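Local coordinates for glcnac-alpha-1,4-gal-releasing endo-beta-galactosidase (Clostridium perfringens, PDB 1UPS), which probably hydrolyses O-glycosyl bonds as a calcium-binding, family 16 endo-beta-galactosidase, named for releasing GlcNAc-alpha-1,4-Gal, at residues T379-R384 / W414-V419; G167-L172 / P192-S197. One frame throughout, in Å; residues are numbered along the deposited sequence.

Interaction 1 of 2, residues T379-R384 / W414-V419; sequences TRFVNR and WQLIPV
Thr379 and Trp414 form a single antiparallel, hydrogen-bonded bridge in the C-terminal domain, probably a ricin-like beta-trefoil. The example illustrates how two strands can share one backbone pair and then separate: their directions differ by 104°, and beyond the bridge side chains and a water take over. Thr379 N donates to Trp414 O at 2.8 Å, and Trp414 N returns a bond to Thr379 O at 2.9 Å, both of them bent. The tight part lies on the buried flank. There Thr379 O also sits at the indole edge, in its plane, 3.5 Å from Trp414 CD1. Phe381 crosses the tryptophan side chain at roughly a right angle, bringing its CD1 to 4.0 Å from Trp414 CD1 with the ring planes inclined at 45°, an oblique meeting. The first bond of the Phe381 side chain points toward 414-419, and with CG anti to the carbonyl carbon (chi1 -67°) the ring edge reaches Leu416, which comes from the opposite direction and sets CD1 in the ring plane, 3.5 Å from Phe381 CZ. Thr379 CG2 rests over one face of the Phe381 ring, toward its rim. Trp414 NE1 is bonded to Ile391 O, which helps fix the indole's rotation. The looser side, between the partly exposed Thr379 and Leu416, is spanned by solvent: one water lies 2.8 Å from Thr379 OG1 and accepts a hydrogen bond from Leu416 N at 2.9 Å.

Interaction 2 of 2, residues G167-L172 / P192-S197; sequences GEIDIL and PNFQTS
A small, buried and largely apolar contact seats the Phe194 ring, carried by the loop between strands 181-187 and 199-204, against Gly167 and the first residues of strand 168-170, in the beta-sandwich (jelly-roll) fold of GH16. One aromatic side chain thus anchors the loop on the sheet. With CG anti to the backbone N (chi1 175°), the phenyl group reaches along the strand from Gly167 to Ile169. Gly167 CA, with no side chain intervening, approaches Phe194 CD1 obliquely at 4.3 Å, Glu168 O lies in the ring plane 3.9 Å from CE1 of Phe194, and Ile169 CG1 is 4.2 Å from its CZ. Gln195 CB stands 3.6 Å above the Phe194 ring plane, over its centre. Gln195 NE2 gives a nearly straight hydrogen bond to Ser197 O (2.8 Å). The first bond of the Glu168 side chain points away from the loop, OE2 is hydrogen-bonded to Trp189 NE1, and Glu168-Ile169-Asp170 is consistent with the family's Glu-X-Asp signature. Around this contact, strand 168-170 runs between 145-152 and 181-187, with backbone hydrogen bonds from Ile169 to Met150 and from Glu168 to Tyr187, while Phe194 also touches Leu226 of strand 225-230 and Pro242.

How the interactions relate
The two contacts contrast a backbone bridge reinforced by side chains with a loop anchored through a single ring, and they belong to different parts of the chain. Interaction 2 lies in the GH16 domain and interaction 1 in the C-terminal, probably beta-trefoil, domain. They lie in series along the chain, interaction 2 closing before interaction 1 opens; their centres are 24 Å apart, their nearest atoms about 9 Å, and they do not touch. Both lie away from the calcium site of Glu37, Asn39, Gly72 and Asp272. Interaction 2 probably lies beside the active site, because 167-172 carries the Glu-Ile-Asp start of the characteristic family 16 motif.

Interaction 1 of 2, residues T379-R384 / W414-V419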
ATOM      1  N   THR A 379      -0.342  16.212  -3.914  1.00 11.93           N
ATOM      2  CA  THR A 379      -1.236  15.692  -2.879  1.00 12.46           C
ATOM      3  C   THR A 379      -2.555  16.448  -2.911  1.00 12.92           C
ATOM      4  O   THR A 379      -2.557  17.681  -2.900  1.00 12.04           O
ATOM      5  CB  THR A 379      -0.574  15.905  -1.492  1.00 12.68           C
ATOM      6  OG1 THR A 379       0.726  15.300  -1.482  1.00 12.75           O
ATOM      7  CG2 THR A 379      -1.321  15.156  -0.386  1.00 14.48           C
ATOM      8  N   ARG A 380      -3.672  15.720  -2.915  1.00 13.28           N
ATOM      9  CA  ARG A 380      -4.974  16.329  -2.619  1.00 13.52           C
ATOM     10  C   ARG A 380      -5.388  15.967  -1.195  1.00 13.93           C
ATOM     11  O   ARG A 380      -5.026  14.891  -0.676  1.00 14.03           O
ATOM     12  CB  ARG A 380      -6.057  15.849  -3.608  1.00 13.35           C
ATOM     13  CG  ARG A 380      -5.711  16.159  -5.058  1.00 15.50           C
ATOM     14  CD  ARG A 380      -6.790  15.814  -6.055  1.00 19.55           C
ATOM     15  NE  ARG A 380      -7.949  16.701  -5.927  1.00 24.88           N
ATOM     16  N   PHE A 381      -6.148  16.862  -0.579  1.00 13.77           N
ATOM     17  CA  PHE A 381      -6.681  16.664   0.755  1.00 14.37           C
ATOM     18  C   PHE A 381      -8.195  16.652   0.654  1.00 14.15           C
ATOM     19  O   PHE A 381      -8.801  17.646   0.238  1.00 13.10           O
ATOM     20  CB  PHE A 381      -6.238  17.791   1.680  1.00 14.69           C
ATOM     21  CG  PHE A 381      -4.771  17.799   1.954  1.00 17.13           C
ATOM     22  CD1 PHE A 381      -3.940  18.714   1.307  1.00 18.35           C
ATOM     23  CD2 PHE A 381      -4.222  16.892   2.851  1.00 18.73           C
ATOM     24  CE1 PHE A 381      -2.571  18.724   1.569  1.00 21.10           C
ATOM     25  CE2 PHE A 381      -2.867  16.896   3.108  1.00 21.32           C
ATOM     26  CZ  PHE A 381      -2.047  17.800   2.472  1.00 18.61           C
ATOM     27  N   VAL A 382      -8.796  15.527   1.042  1.00 14.20           N
ATOM     28  CA  VAL A 382     -10.236  15.311   0.877  1.00 13.90           C
ATOM     29  C   VAL A 382     -10.879  15.126   2.251  1.00 14.00           C
ATOM     30  O   VAL A 382     -10.401  14.325   3.058  1.00 14.25           O
ATOM     31  CB  VAL A 382     -10.514  14.089  -0.015  1.00 14.28           C
ATOM     32  CG1 VAL A 382     -11.995  13.857  -0.143  1.00 13.49           C
ATOM     33  CG2 VAL A 382      -9.872  14.266  -1.405  1.00 14.08           C
ATOM     34  N   ASN A 383     -11.926  15.896   2.539  1.00 13.71           N
ATOM     35  CA  ASN A 383     -12.455  15.939   3.909  1.00 13.78           C
ATOM     36  C   ASN A 383     -13.092  14.612   4.331  1.00 13.71           C
ATOM     37  O   ASN A 383     -13.682  13.921   3.501  1.00 13.80           O
ATOM     38  CB  ASN A 383     -13.455  17.082   4.045  1.00 13.74           C
ATOM     39  CG  ASN A 383     -13.770  17.398   5.475  1.00 13.28           C
ATOM     40  OD1 ASN A 383     -14.835  17.038   5.977  1.00 13.33           O
ATOM     41  ND2 ASN A 383     -12.832  18.052   6.163  1.00 12.77           N
ATOM     42  N   ARG A 384     -12.964  14.244   5.612  1.00 13.79           N
ATOM     43  CA  ARG A 384     -13.604  13.014   6.096  1.00 13.93           C
ATOM     44  C   ARG A 384     -15.114  13.209   6.296  1.00 14.52           C
ATOM     45  O   ARG A 384     -15.928  12.373   5.868  1.00 14.39           O
ATOM     46  CB  ARG A 384     -12.973  12.544   7.410  1.00 13.87           C
ATOM     47  CG  ARG A 384     -13.491  11.172   7.868  1.00 14.09           C
ATOM     48  CD  ARG A 384     -13.105  10.819   9.277  1.00 15.13           C
ATOM     49  NE  ARG A 384     -13.529   9.458   9.620  1.00 15.11           N
ATOM     50  CZ  ARG A 384     -13.098   8.784  10.682  1.00 16.13           C
ATOM     51  NH1 ARG A 384     -12.251   9.346  11.536  1.00 14.76           N
ATOM     52  NH2 ARG A 384     -13.539   7.546  10.904  1.00 17.10           N
ATOM     53  N   TRP A 414      -1.379  19.962  -4.164  1.00 11.10           N
ATOM     54  CA  TRP A 414      -0.490  20.597  -3.178  1.00 11.89           C
ATOM     55  C   TRP A 414       0.816  19.844  -3.013  1.00 12.63           C
ATOM     56  O   TRP A 414       0.867  18.620  -3.157  1.00 11.58           O
ATOM     57  CB  TRP A 414      -1.192  20.654  -1.817  1.00 11.90           C
ATOM     58  CG  TRP A 414      -2.471  21.382  -1.899  1.00 11.97           C
ATOM     59  CD1 TRP A 414      -3.713  20.842  -2.126  1.00 10.53           C
ATOM     60  CD2 TRP A 414      -2.651  22.790  -1.830  1.00 11.10           C
ATOM     61  NE1 TRP A 414      -4.661  21.835  -2.156  1.00 11.92           N
ATOM     62  CE2 TRP A 414      -4.036  23.045  -1.983  1.00 11.34           C
ATOM     63  CE3 TRP A 414      -1.789  23.875  -1.615  1.00 10.86           C
ATOM     64  CZ2 TRP A 414      -4.572  24.336  -1.944  1.00 11.91           C
ATOM     65  CZ3 TRP A 414      -2.317  25.152  -1.575  1.00 11.14           C
ATOM     66  CH2 TRP A 414      -3.695  25.377  -1.742  1.00 11.57           C
ATOM     67  N   GLN A 415       1.877  20.584  -2.687  1.00 13.30           N
ATOM     68  CA  GLN A 415       3.171  19.989  -2.397  1.00 14.25           C
ATOM     69  C   GLN A 415       3.465  20.211  -0.921  1.00 13.46           C
ATOM     70  O   GLN A 415       3.511  21.352  -0.487  1.00 13.30           O
ATOM     71  CB  GLN A 415       4.241  20.714  -3.236  1.00 15.59           C
ATOM     72  CG  GLN A 415       5.308  19.857  -3.786  1.00 19.24           C
ATOM     73  CD  GLN A 415       6.348  20.642  -4.599  1.00 22.21           C
ATOM     74  OE1 GLN A 415       6.066  21.719  -5.147  1.00 22.92           O
ATOM     75  NE2 GLN A 415       7.540  20.086  -4.689  1.00 23.16           N
ATOM     76  N   LEU A 416       3.656  19.141  -0.149  1.00 13.05           N
ATOM     77  CA  LEU A 416       4.134  19.307   1.233  1.00 13.69           C
ATOM     78  C   LEU A 416       5.645  19.248   1.226  1.00 13.55           C
ATOM     79  O   LEU A 416       6.232  18.212   0.868  1.00 13.83           O
ATOM     80  CB  LEU A 416       3.568  18.240   2.164  1.00 14.78           C
ATOM     81  CG  LEU A 416       2.305  18.758   2.868  1.00 17.26           C
ATOM     82  CD1 LEU A 416       1.182  18.881   1.868  1.00 21.02           C
ATOM     83  CD2 LEU A 416       1.930  17.887   4.025  1.00 20.90           C
ATOM     84  N   ILE A 417       6.268  20.353   1.629  1.00 12.19           N
ATOM     85  CA  ILE A 417       7.717  20.501   1.541  1.00 11.62           C
ATOM     86  C   ILE A 417       8.325  20.529   2.936  1.00 11.21           C
ATOM     87  O   ILE A 417       8.126  21.503   3.668  1.00 11.15           O
ATOM     88  CB  ILE A 417       8.057  21.805   0.776  1.00 11.20           C
ATOM     89  CG1 ILE A 417       7.443  21.764  -0.628  1.00 13.03           C
ATOM     90  CG2 ILE A 417       9.571  22.011   0.677  1.00 10.92           C
ATOM     91  CD1 ILE A 417       7.429  23.108  -1.308  1.00 13.21           C
ATOM     92  N   PRO A 418       9.043  19.477   3.329  1.00 11.69           N
ATOM     93  CA  PRO A 418       9.673  19.459   4.652  1.00 12.09           C
ATOM     94  C   PRO A 418      10.640  20.638   4.823  1.00 12.48           C
ATOM     95  O   PRO A 418      11.424  20.918   3.912  1.00 11.17           O
ATOM     96  CB  PRO A 418      10.455  18.143   4.650  1.00 12.68           C
ATOM     97  CG  PRO A 418       9.793  17.296   3.640  1.00 13.34           C
ATOM     98  CD  PRO A 418       9.290  18.227   2.591  1.00 12.03           C
ATOM     99  N   VAL A 419      10.543  21.324   5.956  1.00 13.02           N
ATOM    100  CA  VAL A 419      11.431  22.428   6.295  1.00 14.75           C
ATOM    101  C   VAL A 419      11.823  22.318   7.754  1.00 15.84           C
ATOM    102  O   VAL A 419      11.106  21.699   8.554  1.00 14.79           O
ATOM    103  CB  VAL A 419      10.796  23.834   6.062  1.00 14.99           C
ATOM    104  CG1 VAL A 419      10.793  24.200   4.595  1.00 16.64           C
ATOM    105  CG2 VAL A 419       9.385  23.946   6.700  1.00 15.94           C
TER
HETATM  106  O   HOH W   1       3.257  16.445  -1.208  1.00 20.98           O

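Interaction 2 of 2, residues G167-L172 / P192-S197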
ATOM      1  N   GLY A 167      -0.712  -8.902  11.228  1.00  9.26           N
ATOM      2  CA  GLY A 167      -1.034  -7.962  10.157  1.00  9.53           C
ATOM      3  C   GLY A 167      -0.925  -8.548   8.753  1.00 10.24           C
ATOM      4  O   GLY A 167      -0.050  -9.383   8.480  1.00 10.46           O
ATOM      5  N   GLU A 168      -1.826  -8.118   7.868  1.00  9.38           N
ATOM      6  CA  GLU A 168      -1.782  -8.498   6.442  1.00  9.36           C
ATOM      7  C   GLU A 168      -1.681  -7.227   5.607  1.00  9.46           C
ATOM      8  O   GLU A 168      -2.459  -6.290   5.819  1.00  9.49           O
ATOM      9  CB  GLU A 168      -3.061  -9.243   6.037  1.00  9.55           C
ATOM     10  CG  GLU A 168      -3.086  -9.590   4.545  1.00  9.66           C
ATOM     11  CD  GLU A 168      -4.306 -10.389   4.116  1.00 12.35           C
ATOM     12  OE1 GLU A 168      -4.423 -10.618   2.893  1.00 11.66           O
ATOM     13  OE2 GLU A 168      -5.127 -10.780   4.974  1.00  9.83           O
ATOM     14  N   ILE A 169      -0.712  -7.177   4.691  1.00  9.17           N
ATOM     15  CA  ILE A 169      -0.647  -6.099   3.695  1.00  9.39           C
ATOM     16  C   ILE A 169      -0.722  -6.731   2.324  1.00  9.88           C
ATOM     17  O   ILE A 169       0.167  -7.493   1.943  1.00 10.05           O
ATOM     18  CB  ILE A 169       0.653  -5.249   3.804  1.00  9.81           C
ATOM     19  CG1 ILE A 169       0.830  -4.661   5.210  1.00 10.30           C
ATOM     20  CG2 ILE A 169       0.671  -4.133   2.714  1.00  9.90           C
ATOM     21  CD1 ILE A 169       2.264  -4.124   5.453  1.00 12.14           C
ATOM     22  N   ASP A 170      -1.796  -6.440   1.584  1.00 10.45           N
ATOM     23  CA  ASP A 170      -1.900  -6.936   0.220  1.00  9.61           C
ATOM     24  C   ASP A 170      -1.324  -5.851  -0.683  1.00  9.48           C
ATOM     25  O   ASP A 170      -2.017  -4.900  -1.020  1.00  9.76           O
ATOM     26  CB  ASP A 170      -3.358  -7.234  -0.116  1.00 10.28           C
ATOM     27  CG  ASP A 170      -3.962  -8.218   0.856  1.00 11.62           C
ATOM     28  OD1 ASP A 170      -3.322  -9.276   1.091  1.00 12.11           O
ATOM     29  OD2 ASP A 170      -5.022  -7.980   1.460  1.00 14.11           O
ATOM     30  N   ILE A 171      -0.037  -5.956  -1.002  1.00  9.46           N
ATOM     31  CA  ILE A 171       0.647  -4.900  -1.774  1.00  9.70           C
ATOM     32  C   ILE A 171       0.089  -4.856  -3.183  1.00  9.84           C
ATOM     33  O   ILE A 171      -0.031  -3.782  -3.771  1.00  9.73           O
ATOM     34  CB  ILE A 171       2.186  -5.115  -1.809  1.00  9.67           C
ATOM     35  CG1 ILE A 171       2.748  -5.286  -0.385  1.00 10.87           C
ATOM     36  CG2 ILE A 171       2.897  -3.946  -2.514  1.00  9.81           C
ATOM     37  CD1 ILE A 171       4.164  -5.907  -0.387  1.00 10.95           C
ATOM     38  N   LEU A 172      -0.251  -6.028  -3.710  1.00  9.99           N
ATOM     39  CA  LEU A 172      -0.947  -6.118  -4.979  1.00 10.55           C
ATOM     40  C   LEU A 172      -1.939  -7.270  -4.874  1.00 10.63           C
ATOM     41  O   LEU A 172      -1.596  -8.349  -4.398  1.00 10.63           O
ATOM     42  CB  LEU A 172       0.063  -6.372  -6.117  1.00 10.63           C
ATOM     43  CG  LEU A 172      -0.534  -6.405  -7.529  1.00 10.66           C
ATOM     44  CD1 LEU A 172       0.466  -5.810  -8.548  1.00 12.28           C
ATOM     45  CD2 LEU A 172      -0.848  -7.848  -7.945  1.00  9.35           C
ATOM     46  N   PRO A 192      -4.393  -5.144  17.492  1.00 12.28           N
ATOM     47  CA  PRO A 192      -5.201  -3.966  17.857  1.00 12.55           C
ATOM     48  C   PRO A 192      -4.540  -2.652  17.419  1.00 13.38           C
ATOM     49  O   PRO A 192      -5.182  -1.591  17.425  1.00 13.57           O
ATOM     50  CB  PRO A 192      -5.263  -4.044  19.387  1.00 13.17           C
ATOM     51  CG  PRO A 192      -3.989  -4.701  19.772  1.00 13.47           C
ATOM     52  CD  PRO A 192      -3.709  -5.728  18.669  1.00 12.39           C
ATOM     53  N   ASN A 193      -3.273  -2.727  17.027  1.00 13.62           N
ATOM     54  CA  ASN A 193      -2.492  -1.520  16.742  1.00 14.27           C
ATOM     55  C   ASN A 193      -2.265  -1.211  15.257  1.00 14.42           C
ATOM     56  O   ASN A 193      -1.557  -0.237  14.919  1.00 14.58           O
ATOM     57  CB  ASN A 193      -1.149  -1.605  17.476  1.00 14.91           C
ATOM     58  CG  ASN A 193      -1.318  -1.766  18.978  1.00 18.39           C
ATOM     59  OD1 ASN A 193      -2.161  -1.112  19.581  1.00 20.04           O
ATOM     60  ND2 ASN A 193      -0.527  -2.652  19.579  1.00 22.46           N
ATOM     61  N   PHE A 194      -2.838  -2.039  14.384  1.00 13.20           N
ATOM     62  CA  PHE A 194      -2.706  -1.843  12.938  1.00 13.15           C
ATOM     63  C   PHE A 194      -3.983  -2.114  12.169  1.00 13.06           C
ATOM     64  O   PHE A 194      -4.524  -3.233  12.216  1.00 13.24           O
ATOM     65  CB  PHE A 194      -1.578  -2.707  12.350  1.00 12.59           C
ATOM     66  CG  PHE A 194      -1.475  -2.624  10.836  1.00 12.63           C
ATOM     67  CD1 PHE A 194      -1.724  -3.750  10.051  1.00 14.86           C
ATOM     68  CD2 PHE A 194      -1.144  -1.422  10.205  1.00 13.88           C
ATOM     69  CE1 PHE A 194      -1.658  -3.677   8.652  1.00 12.70           C
ATOM     70  CE2 PHE A 194      -1.065  -1.342   8.800  1.00 11.64           C
ATOM     71  CZ  PHE A 194      -1.322  -2.482   8.037  1.00 13.56           C
ATOM     72  N   GLN A 195      -4.443  -1.094  11.441  1.00 13.23           N
ATOM     73  CA  GLN A 195      -5.515  -1.252  10.454  1.00 13.45           C
ATOM     74  C   GLN A 195      -6.628  -2.176  10.945  1.00 13.88           C
ATOM     75  O   GLN A 195      -6.881  -3.242  10.365  1.00 12.93           O
ATOM     76  CB  GLN A 195      -4.921  -1.763   9.120  1.00 13.62           C
ATOM     77  CG  GLN A 195      -5.764  -1.445   7.876  1.00 14.24           C
ATOM     78  CD  GLN A 195      -6.132   0.030   7.767  1.00 16.28           C
ATOM     79  OE1 GLN A 195      -5.247   0.889   7.706  1.00 17.90           O
ATOM     80  NE2 GLN A 195      -7.431   0.329   7.781  1.00 16.21           N
ATOM     81  N   THR A 196      -7.318  -1.758  12.010  1.00 13.96           N
ATOM     82  CA  THR A 196      -8.281  -2.659  12.654  1.00 14.74           C
ATOM     83  C   THR A 196      -9.592  -2.858  11.906  1.00 15.03           C
ATOM     84  O   THR A 196     -10.424  -3.641  12.347  1.00 16.08           O
ATOM     85  CB  THR A 196      -8.560  -2.251  14.115  1.00 15.02           C
ATOM     86  OG1 THR A 196      -8.989  -0.887  14.151  1.00 17.13           O
ATOM     87  CG2 THR A 196      -7.284  -2.268  14.921  1.00 15.99           C
ATOM     88  N   SER A 197      -9.798  -2.120  10.815  1.00 15.26           N
ATOM     89  CA  SER A 197     -10.838  -2.431   9.826  1.00 15.27           C
ATOM     90  C   SER A 197     -10.163  -2.551   8.455  1.00 14.52           C
ATOM     91  O   SER A 197      -9.179  -1.858   8.192  1.00 14.82           O
ATOM     92  CB  SER A 197     -11.904  -1.332   9.774  1.00 15.71           C
ATOM     93  OG  SER A 197     -12.529  -1.140  11.058  1.00 19.26           O
TER